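PDB 6PYO: cDNA FLJ56608, highly similar to Homo sapiens chloride channel, calcium activated, family member 1 (CLCA1), mRNA from Homo sapiens, which may mediate calcium-activated chloride conductance and regulate mucus production by goblet cells, this chain being its von Willebrand factor type A domain. Local coordinates for residues L36-G47 / E60-D71. Numbering follows the deposited sequence.
Sequences LLQTVELGSWVG and ELIQINSGSDRD
The carbonyl oxygen Val-40 O is gripped end-on by the guanidinium of Arg-70, with NH1 and NH2 each donating to it at 2.9 Å. NH1 also gives a hydrogen bond to Leu-36 O, so one arginine reaches two carbonyls at the C-terminal end of helix 24-39, just where Val-40 leaves helical geometry. Both acceptors lie at the edge of the guanidinium, in its plane, and its positive charge probably complements the carbonyl end of the helix dipole. The Arg-70 arm, extended from CG to NE (chi2 -179°), runs alongside Leu-36 O, its CB against Leu-37 CD2, and delivers the guanidinium to the two carbonyls; Ile-64 CG2 sits over one guanidinium face, 3.5 Å above the plane. Val-40 CG1 lies against Ile-64 CG1, which also meets Val-46 CG2 at 3.8 Å, and Leu-73 touches Ile-64 and Val-46. Arg-70 fastens the first turn of helix 67-74 to the end of helix 24-39, and the same two segments pair at the open end of the hairpin of strands 45-51 and 55-63; strand 55-63 is the antiparallel edge strand of the otherwise parallel sheet in this Rossmann-like von Willebrand factor A domain. Val-46 and Ile-62 form a hydrogen-bonded pair, and beyond the strands Gly-43 N, in the type II turn from Glu-41 to Ser-44, donates almost straight to Ile-64 O (2.6 Å). On the face opposite Val-46 and Ile-62, Gln-63 lies flat across the Trp-45 indole, amide and ring planes 16° apart, with Gln-63 CB 3.7 Å from the centroid of the six-membered ring, over its face, a CH-pi contact. Gln-63 NE2 donates to Gly-43 O at 3.2 Å, while OE1 accepts from Asn-65 ND2, which comes from above the amide plane; together they probably hold the amide's rotation. Trp-45 NE1 turns instead to Gln-6.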
ATOM      1  N   LEU A  36       0.500 -11.216   2.680  1.00 33.29           N
ATOM      2  CA  LEU A  36      -0.003 -11.318   4.053  1.00 35.62           C
ATOM      3  C   LEU A  36       0.143 -12.725   4.619  1.00 31.97           C
ATOM      4  O   LEU A  36       0.500 -12.894   5.786  1.00 35.40           O
ATOM      5  CB  LEU A  36      -1.475 -10.882   4.106  1.00 33.61           C
ATOM      6  CG  LEU A  36      -1.730  -9.401   3.853  1.00 35.06           C
ATOM      7  CD1 LEU A  36      -3.215  -9.077   3.799  1.00 37.58           C
ATOM      8  CD2 LEU A  36      -1.046  -8.603   4.967  1.00 35.90           C
ATOM      9  N   LEU A  37      -0.139 -13.743   3.829  1.00 34.64           N
ATOM     10  CA  LEU A  37      -0.152 -15.107   4.322  1.00 39.16           C
ATOM     11  C   LEU A  37       1.212 -15.784   4.267  1.00 45.10           C
ATOM     12  O   LEU A  37       1.441 -16.714   5.041  1.00 42.62           O
ATOM     13  CB  LEU A  37      -1.153 -15.938   3.532  1.00 37.71           C
ATOM     14  CG  LEU A  37      -2.595 -15.418   3.513  1.00 37.45           C
ATOM     15  CD1 LEU A  37      -3.544 -16.399   2.813  1.00 44.05           C
ATOM     16  CD2 LEU A  37      -3.156 -15.119   4.892  1.00 43.76           C
ATOM     17  N   GLN A  38       2.140 -15.321   3.423  1.00 44.01           N
ATOM     18  CA  GLN A  38       3.401 -16.032   3.280  1.00 46.00           C
ATOM     19  C   GLN A  38       4.626 -15.147   3.427  1.00 44.41           C
ATOM     20  O   GLN A  38       5.613 -15.571   4.027  1.00 51.88           O
ATOM     21  CB  GLN A  38       3.437 -16.761   1.920  1.00 48.12           C
ATOM     22  CG  GLN A  38       2.964 -18.207   1.997  1.00105.37           C
ATOM     23  CD  GLN A  38       2.304 -18.689   0.724  1.00 96.55           C
ATOM     24  OE1 GLN A  38       1.124 -18.426   0.490  1.00 80.70           O
ATOM     25  NE2 GLN A  38       3.055 -19.409  -0.104  1.00 94.80           N
ATOM     26  N   THR A  39       4.587 -13.925   2.929  1.00 38.07           N
ATOM     27  CA  THR A  39       5.815 -13.157   2.803  1.00 38.58           C
ATOM     28  C   THR A  39       6.167 -12.377   4.067  1.00 41.47           C
ATOM     29  O   THR A  39       7.304 -12.486   4.544  1.00 40.92           O
ATOM     30  CB  THR A  39       5.704 -12.236   1.581  1.00 40.83           C
ATOM     31  OG1 THR A  39       5.271 -13.048   0.487  1.00 41.79           O
ATOM     32  CG2 THR A  39       7.073 -11.558   1.230  1.00 37.30           C
ATOM     33  N   VAL A  40       5.230 -11.606   4.633  1.00 30.45           N
ATOM     34  CA  VAL A  40       5.612 -10.706   5.717  1.00 31.02           C
ATOM     35  C   VAL A  40       6.042 -11.570   6.902  1.00 33.91           C
ATOM     36  O   VAL A  40       5.471 -12.642   7.141  1.00 36.04           O
ATOM     37  CB  VAL A  40       4.482  -9.710   6.029  1.00 36.23           C
ATOM     38  CG1 VAL A  40       3.329 -10.362   6.738  1.00 34.81           C
ATOM     39  CG2 VAL A  40       5.019  -8.518   6.839  1.00 38.80           C
ATOM     40  N   GLU A  41       7.107 -11.149   7.587  1.00 33.00           N
ATOM     41  CA  GLU A  41       7.776 -11.952   8.605  1.00 32.35           C
ATOM     42  C   GLU A  41       7.178 -11.721   9.993  1.00 36.62           C
ATOM     43  O   GLU A  41       6.658 -10.639  10.313  1.00 33.31           O
ATOM     44  CB  GLU A  41       9.286 -11.643   8.650  1.00 30.02           C
ATOM     45  CG  GLU A  41       9.691 -10.150   9.034  1.00 34.39           C
ATOM     46  CD  GLU A  41       9.880  -9.171   7.815  1.00 40.94           C
ATOM     47  OE1 GLU A  41       8.980  -9.064   6.919  1.00 40.98           O
ATOM     48  OE2 GLU A  41      10.956  -8.512   7.748  1.00 42.03           O
ATOM     49  N   LEU A  42       7.295 -12.754  10.828  1.00 39.11           N
ATOM     50  CA  LEU A  42       6.931 -12.696  12.234  1.00 32.27           C
ATOM     51  C   LEU A  42       7.447 -11.416  12.874  1.00 33.12           C
ATOM     52  O   LEU A  42       8.613 -11.049  12.706  1.00 33.50           O
ATOM     53  CB  LEU A  42       7.538 -13.923  12.934  1.00 39.07           C
ATOM     54  CG  LEU A  42       7.406 -14.194  14.426  1.00 39.85           C
ATOM     55  CD1 LEU A  42       5.947 -14.631  14.677  1.00 42.69           C
ATOM     56  CD2 LEU A  42       8.380 -15.269  14.879  1.00 48.66           C
ATOM     57  N   GLY A  43       6.591 -10.748  13.622  1.00 29.19           N
ATOM     58  CA  GLY A  43       7.016  -9.604  14.389  1.00 29.20           C
ATOM     59  C   GLY A  43       6.896  -8.284  13.682  1.00 31.50           C
ATOM     60  O   GLY A  43       7.041  -7.234  14.322  1.00 36.95           O
ATOM     61  N   SER A  44       6.588  -8.301  12.397  1.00 30.68           N
ATOM     62  CA  SER A  44       6.322  -7.077  11.663  1.00 36.45           C
ATOM     63  C   SER A  44       5.010  -6.424  12.099  1.00 39.34           C
ATOM     64  O   SER A  44       4.021  -7.108  12.394  1.00 33.18           O
ATOM     65  CB  SER A  44       6.216  -7.381  10.188  1.00 35.28           C
ATOM     66  OG  SER A  44       7.411  -7.943   9.735  1.00 32.88           O
ATOM     67  N   TRP A  45       5.004  -5.069  12.078  1.00 33.81           N
ATOM     68  CA  TRP A  45       3.815  -4.265  12.219  1.00 34.99           C
ATOM     69  C   TRP A  45       3.252  -4.007  10.833  1.00 36.84           C
ATOM     70  O   TRP A  45       3.984  -3.598   9.930  1.00 35.50           O
ATOM     71  CB  TRP A  45       4.152  -2.943  12.945  1.00 36.39           C
ATOM     72  CG  TRP A  45       4.541  -3.208  14.369  1.00 33.57           C
ATOM     73  CD1 TRP A  45       5.808  -3.426  14.866  1.00 31.21           C
ATOM     74  CD2 TRP A  45       3.648  -3.326  15.478  1.00 32.43           C
ATOM     75  NE1 TRP A  45       5.741  -3.642  16.230  1.00 35.80           N
ATOM     76  CE2 TRP A  45       4.425  -3.599  16.624  1.00 30.75           C
ATOM     77  CE3 TRP A  45       2.262  -3.213  15.611  1.00 34.26           C
ATOM     78  CZ2 TRP A  45       3.847  -3.760  17.887  1.00 35.77           C
ATOM     79  CZ3 TRP A  45       1.700  -3.380  16.855  1.00 39.23           C
ATOM     80  CH2 TRP A  45       2.491  -3.658  17.972  1.00 36.33           C
ATOM     81  N   VAL A  46       1.945  -4.186  10.676  1.00 30.42           N
ATOM     82  CA  VAL A  46       1.340  -4.206   9.351  1.00 31.53           C
ATOM     83  C   VAL A  46      -0.011  -3.536   9.431  1.00 34.87           C
ATOM     84  O   VAL A  46      -0.855  -3.925  10.251  1.00 33.84           O
ATOM     85  CB  VAL A  46       1.191  -5.643   8.791  1.00 31.11           C
ATOM     86  CG1 VAL A  46       0.407  -5.581   7.467  1.00 31.95           C
ATOM     87  CG2 VAL A  46       2.552  -6.259   8.591  1.00 36.98           C
ATOM     88  N   GLY A  47      -0.232  -2.555   8.554  1.00 35.37           N
ATOM     89  CA  GLY A  47      -1.507  -1.884   8.451  1.00 34.12           C
ATOM     90  C   GLY A  47      -2.034  -2.012   7.036  1.00 30.84           C
ATOM     91  O   GLY A  47      -1.348  -2.498   6.138  1.00 32.12           O
ATOM     92  N   GLU A  60      -5.486  -0.589  11.342  1.00 37.68           N
ATOM     93  CA  GLU A  60      -4.366   0.041  12.001  1.00 46.18           C
ATOM     94  C   GLU A  60      -3.193  -0.939  12.037  1.00 32.64           C
ATOM     95  O   GLU A  60      -3.318  -2.131  11.725  1.00 35.84           O
ATOM     96  CB  GLU A  60      -4.756   0.454  13.419  1.00 41.09           C
ATOM     97  CG  GLU A  60      -6.004   1.327  13.488  1.00 50.65           C
ATOM     98  CD  GLU A  60      -5.717   2.796  13.222  1.00 58.59           C
ATOM     99  OE1 GLU A  60      -6.546   3.643  13.635  1.00 64.77           O
ATOM    100  OE2 GLU A  60      -4.675   3.104  12.586  1.00 59.55           O
ATOM    101  N   LEU A  61      -2.050  -0.434  12.441  1.00 39.43           N
ATOM    102  CA  LEU A  61      -0.896  -1.311  12.576  1.00 34.22           C
ATOM    103  C   LEU A  61      -1.236  -2.434  13.540  1.00 39.21           C
ATOM    104  O   LEU A  61      -1.632  -2.190  14.679  1.00 36.76           O
ATOM    105  CB  LEU A  61       0.305  -0.532  13.075  1.00 42.82           C
ATOM    106  CG  LEU A  61       0.967   0.434  12.099  1.00 41.50           C
ATOM    107  CD1 LEU A  61       2.219   0.968  12.804  1.00 44.46           C
ATOM    108  CD2 LEU A  61       1.294  -0.245  10.771  1.00 38.66           C
ATOM    109  N   ILE A  62      -1.135  -3.674  13.071  1.00 34.10           N
ATOM    110  CA  ILE A  62      -1.132  -4.810  13.972  1.00 38.09           C
ATOM    111  C   ILE A  62       0.110  -5.658  13.696  1.00 37.00           C
ATOM    112  O   ILE A  62       0.679  -5.642  12.598  1.00 31.33           O
ATOM    113  CB  ILE A  62      -2.424  -5.643  13.867  1.00 46.43           C
ATOM    114  CG1 ILE A  62      -2.520  -6.351  12.523  1.00 42.80           C
ATOM    115  CG2 ILE A  62      -3.663  -4.779  14.035  1.00 44.35           C
ATOM    116  CD1 ILE A  62      -3.063  -7.792  12.684  1.00 57.05           C
ATOM    117  N   GLN A  63       0.560  -6.352  14.729  1.00 33.69           N
ATOM    118  CA  GLN A  63       1.778  -7.112  14.657  1.00 30.53           C
ATOM    119  C   GLN A  63       1.465  -8.543  14.193  1.00 31.68           C
ATOM    120  O   GLN A  63       0.439  -9.124  14.564  1.00 32.12           O
ATOM    121  CB  GLN A  63       2.467  -7.115  16.017  1.00 29.12           C
ATOM    122  CG  GLN A  63       3.967  -7.352  15.918  1.00 35.48           C
ATOM    123  CD  GLN A  63       4.577  -7.321  17.252  1.00 35.67           C
ATOM    124  OE1 GLN A  63       3.876  -7.467  18.250  1.00 40.28           O
ATOM    125  NE2 GLN A  63       5.887  -7.098  17.316  1.00 34.12           N
ATOM    126  N   ILE A  64       2.319  -9.078  13.325  1.00 32.83           N
ATOM    127  CA  ILE A  64       2.156 -10.443  12.817  1.00 28.65           C
ATOM    128  C   ILE A  64       2.897 -11.364  13.780  1.00 32.01           C
ATOM    129  O   ILE A  64       4.127 -11.393  13.779  1.00 31.19           O
ATOM    130  CB  ILE A  64       2.711 -10.591  11.401  1.00 33.38           C
ATOM    131  CG1 ILE A  64       2.063  -9.593  10.437  1.00 33.14           C
ATOM    132  CG2 ILE A  64       2.498 -12.071  10.917  1.00 35.70           C
ATOM    133  CD1 ILE A  64       0.603  -9.585  10.499  1.00 35.20           C
ATOM    134  N   ASN A  65       2.153 -12.104  14.606  1.00 28.37           N
ATOM    135  CA  ASN A  65       2.736 -13.085  15.510  1.00 34.31           C
ATOM    136  C   ASN A  65       2.094 -14.450  15.388  1.00 30.25           C
ATOM    137  O   ASN A  65       2.597 -15.406  15.976  1.00 34.95           O
ATOM    138  CB  ASN A  65       2.615 -12.613  16.953  1.00 35.52           C
ATOM    139  CG  ASN A  65       3.473 -11.423  17.219  1.00 37.12           C
ATOM    140  OD1 ASN A  65       4.712 -11.487  17.136  1.00 42.75           O
ATOM    141  ND2 ASN A  65       2.829 -10.318  17.550  1.00 36.11           N
ATOM    142  N   SER A  66       0.999 -14.557  14.646  1.00 37.14           N
ATOM    143  CA  SER A  66       0.151 -15.727  14.581  1.00 36.68           C
ATOM    144  C   SER A  66      -0.483 -15.733  13.200  1.00 31.49           C
ATOM    145  O   SER A  66      -0.633 -14.684  12.566  1.00 29.28           O
ATOM    146  CB  SER A  66      -0.945 -15.695  15.678  1.00 37.65           C
ATOM    147  OG  SER A  66      -2.031 -14.894  15.263  1.00 34.39           O
ATOM    148  N   GLY A  67      -0.879 -16.919  12.761  1.00 33.68           N
ATOM    149  CA  GLY A  67      -1.591 -17.040  11.506  1.00 34.38           C
ATOM    150  C   GLY A  67      -2.950 -16.381  11.521  1.00 34.60           C
ATOM    151  O   GLY A  67      -3.456 -15.965  10.472  1.00 38.97           O
ATOM    152  N   SER A  68      -3.555 -16.255  12.706  1.00 38.71           N
ATOM    153  CA  SER A  68      -4.793 -15.500  12.817  1.00 42.20           C
ATOM    154  C   SER A  68      -4.585 -14.050  12.434  1.00 40.78           C
ATOM    155  O   SER A  68      -5.461 -13.452  11.808  1.00 32.28           O
ATOM    156  CB  SER A  68      -5.381 -15.599  14.229  1.00 39.42           C
ATOM    157  OG  SER A  68      -5.573 -16.965  14.536  1.00 58.81           O
ATOM    158  N   ASP A  69      -3.435 -13.464  12.790  1.00 35.08           N
ATOM    159  CA  ASP A  69      -3.186 -12.071  12.377  1.00 34.08           C
ATOM    160  C   ASP A  69      -3.104 -11.954  10.854  1.00 38.65           C
ATOM    161  O   ASP A  69      -3.676 -11.036  10.247  1.00 37.46           O
ATOM    162  CB  ASP A  69      -1.894 -11.535  12.974  1.00 34.68           C
ATOM    163  CG  ASP A  69      -1.847 -11.619  14.475  1.00 42.53           C
ATOM    164  OD1 ASP A  69      -2.876 -11.238  15.111  1.00 38.77           O
ATOM    165  OD2 ASP A  69      -0.751 -12.012  15.003  1.00 34.65           O
ATOM    166  N   ARG A  70      -2.381 -12.880  10.208  1.00 38.71           N
ATOM    167  CA  ARG A  70      -2.351 -12.858   8.754  1.00 37.93           C
ATOM    168  C   ARG A  70      -3.757 -12.949   8.185  1.00 39.88           C
ATOM    169  O   ARG A  70      -4.118 -12.201   7.272  1.00 34.98           O
ATOM    170  CB  ARG A  70      -1.498 -14.003   8.227  1.00 33.63           C
ATOM    171  CG  ARG A  70      -0.101 -14.058   8.843  1.00 32.18           C
ATOM    172  CD  ARG A  70       0.689 -15.200   8.239  1.00 33.93           C
ATOM    173  NE  ARG A  70       2.037 -15.239   8.808  1.00 31.81           N
ATOM    174  CZ  ARG A  70       3.027 -14.511   8.333  1.00 33.76           C
ATOM    175  NH1 ARG A  70       2.796 -13.712   7.295  1.00 32.64           N
ATOM    176  NH2 ARG A  70       4.232 -14.561   8.895  1.00 28.34           N
ATOM    177  N   ASP A  71      -4.538 -13.912   8.689  1.00 39.74           N
ATOM    178  CA  ASP A  71      -5.888 -14.166   8.185  1.00 48.37           C
ATOM    179  C   ASP A  71      -6.795 -12.964   8.371  1.00 42.55           C
ATOM    180  O   ASP A  71      -7.600 -12.634   7.496  1.00 44.00           O
ATOM    181  CB  ASP A  71      -6.520 -15.358   8.917  1.00 54.42           C
ATOM    182  CG  ASP A  71      -6.230 -16.676   8.257  1.00 60.42           C
ATOM    183  OD1 ASP A  71      -6.128 -16.699   7.016  1.00 73.16           O
ATOM    184  OD2 ASP A  71      -6.098 -17.689   8.981  1.00 84.65           O
TER